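Local coordinates for protein helix-turn-helix transcriptional regulator (Pseudomonas aeruginosa, PDB 5XHX) that probably acts as a DNA-binding LuxR-family transcriptional regulator, of which this chain is the N-terminal ligand-binding domain, at residues R30-T35 / L141-G146. Sequence-based numbering, arbitrary orientation.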
loop_
_atom_site.group_PDB
_atom_site.type_symbol
_atom_site.label_atom_id
_atom_site.label_comp_id
_atom_site.label_asym_id
_atom_site.label_seq_id
_atom_site.Cartn_x
_atom_site.Cartn_y
_atom_site.Cartn_z
ATOM N N ARG A 30 -11.718 8.561 -1.129
ATOM C CA ARG A 30 -13.013 8.050 -0.690
ATOM C C ARG A 30 -12.874 6.669 -0.059
ATOM O O ARG A 30 -13.484 6.392 0.979
ATOM C CB ARG A 30 -14.012 8.009 -1.854
ATOM C CG ARG A 30 -15.414 7.545 -1.404
ATOM C CD ARG A 30 -16.454 7.481 -2.538
ATOM N NE ARG A 30 -16.007 6.679 -3.676
ATOM C CZ ARG A 30 -16.206 5.366 -3.808
ATOM N NH1 ARG A 30 -16.848 4.680 -2.868
ATOM N NH2 ARG A 30 -15.757 4.734 -4.887
ATOM N N ILE A 31 -12.052 5.796 -0.653
ATOM C CA ILE A 31 -11.911 4.444 -0.105
ATOM C C ILE A 31 -11.156 4.473 1.220
ATOM O O ILE A 31 -11.479 3.724 2.148
ATOM C CB ILE A 31 -11.226 3.508 -1.122
ATOM C CG1 ILE A 31 -12.030 3.448 -2.429
ATOM C CG2 ILE A 31 -11.072 2.084 -0.510
ATOM C CD1 ILE A 31 -13.481 3.080 -2.217
ATOM N N LEU A 32 -10.148 5.340 1.338
ATOM C CA LEU A 32 -9.433 5.460 2.608
ATOM C C LEU A 32 -10.359 5.958 3.717
ATOM O O LEU A 32 -10.407 5.385 4.815
ATOM C CB LEU A 32 -8.219 6.384 2.430
ATOM C CG LEU A 32 -7.420 6.705 3.706
ATOM C CD1 LEU A 32 -7.057 5.436 4.488
ATOM C CD2 LEU A 32 -6.169 7.494 3.354
ATOM N N ALA A 33 -11.126 7.018 3.442
ATOM C CA ALA A 33 -12.059 7.528 4.449
ATOM C C ALA A 33 -13.117 6.492 4.811
ATOM O O ALA A 33 -13.517 6.380 5.975
ATOM C CB ALA A 33 -12.728 8.807 3.936
ATOM N N GLN A 34 -13.611 5.745 3.823
ATOM C CA GLN A 34 -14.603 4.709 4.124
ATOM C C GLN A 34 -13.988 3.568 4.923
ATOM O O GLN A 34 -14.637 3.009 5.817
ATOM C CB GLN A 34 -15.235 4.191 2.826
ATOM C CG GLN A 34 -16.196 5.216 2.198
ATOM C CD GLN A 34 -16.708 4.811 0.824
ATOM O OE1 GLN A 34 -16.327 3.770 0.282
ATOM N NE2 GLN A 34 -17.578 5.644 0.251
ATOM N N THR A 35 -12.735 3.210 4.624
ATOM C CA THR A 35 -12.054 2.195 5.431
ATOM C C THR A 35 -11.947 2.637 6.889
ATOM O O THR A 35 -12.293 1.885 7.809
ATOM C CB THR A 35 -10.667 1.905 4.854
ATOM O OG1 THR A 35 -10.783 1.613 3.464
ATOM C CG2 THR A 35 -10.032 0.697 5.554
ATOM N N LEU A 141 0.550 17.263 3.608
ATOM C CA LEU A 141 -0.600 16.512 3.118
ATOM C C LEU A 141 -1.506 16.138 4.287
ATOM O O LEU A 141 -1.048 15.581 5.289
ATOM C CB LEU A 141 -0.143 15.259 2.368
ATOM C CG LEU A 141 -1.201 14.228 1.966
ATOM C CD1 LEU A 141 -2.193 14.827 0.961
ATOM C CD2 LEU A 141 -0.541 12.999 1.346
ATOM N N CYS A 142 -2.798 16.433 4.163
ATOM C CA CYS A 142 -3.707 16.251 5.288
ATOM C C CYS A 142 -4.941 15.486 4.855
ATOM O O CYS A 142 -5.500 15.736 3.780
ATOM C CB CYS A 142 -4.133 17.589 5.883
ATOM S SG CYS A 142 -2.758 18.554 6.503
ATOM N N LEU A 143 -5.361 14.558 5.699
ATOM C CA LEU A 143 -6.618 13.856 5.525
ATOM C C LEU A 143 -7.487 14.265 6.698
ATOM O O LEU A 143 -7.210 13.893 7.842
ATOM C CB LEU A 143 -6.434 12.335 5.471
ATOM C CG LEU A 143 -7.773 11.586 5.544
ATOM C CD1 LEU A 143 -8.670 11.931 4.331
ATOM C CD2 LEU A 143 -7.529 10.086 5.652
ATOM N N SER A 144 -8.519 15.050 6.412
ATOM C CA SER A 144 -9.458 15.491 7.428
ATOM C C SER A 144 -10.632 14.528 7.458
ATOM O O SER A 144 -11.154 14.156 6.407
ATOM C CB SER A 144 -9.956 16.912 7.122
ATOM O OG SER A 144 -11.269 17.078 7.642
ATOM N N LEU A 145 -11.027 14.112 8.656
ATOM C CA LEU A 145 -12.201 13.270 8.847
ATOM C C LEU A 145 -13.125 14.016 9.793
ATOM O O LEU A 145 -12.741 14.309 10.932
ATOM C CB LEU A 145 -11.829 11.901 9.431
ATOM C CG LEU A 145 -10.726 11.100 8.737
ATOM C CD1 LEU A 145 -10.373 9.870 9.588
ATOM C CD2 LEU A 145 -11.138 10.681 7.345
ATOM N N GLY A 146 -14.322 14.344 9.321
ATOM C CA GLY A 146 -15.262 15.088 10.145
ATOM C C GLY A 146 -16.403 14.222 10.634
ATOM O O GLY A 146 -16.703 13.194 10.021
#
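Leu143 and Leu32 meet through their methyl ends where helix 28-36 packs on the central strand of the antiparallel sheet in this α-β-α sandwich, the fold of LuxR-type ligand-binding domains. The strand, 140-147, lies between strands 44-50 and 127-134, with backbone hydrogen bonds to both; Leu143, for instance, pairs with Tyr131. Leu143 and Leu145 both turn toward the helix, whereas Ser144 between them does not, and its OG is hydrogen-bonded to Glu128 OE1.

No hydrogen bond joins the two segments; the 125 Å² buried between them comes from Leu143, Ala33, Leu32 and Leu145, and the close contacts are all between aliphatic carbons. The tightest point is a methyl-to-methyl contact, Leu32 CD2 to Leu143 CD2 at 3.7 Å. Leu143 CD2 also comes within 3.9 Å of Leu32 CG, so this one branch of Leu143 rests against both the fork and a tip of the opposing leucine. The two side chains slant past each other rather than lying side by side. On the helix side, a chi1 of 175° swings Leu32 CG away from its own backbone N and carries the isobutyl group out to the strand. Met170 of helix 153-173 touches both Leu32 and Leu143, while Leu19 of helix 11-21 packs on Leu32.

One residue further along the helix, Ala33, with only a methyl to place there, sits where the backbones come nearest, its CA 7.2 Å from Leu145 CA. Its methyl also touches Trp45 on strand 44-50, and Leu145 also touches Phe159 of helix 153-173. Across this second, looser pair a single branch makes the contact: Leu145 CD2 stands 4.2 Å from Ala33 CB.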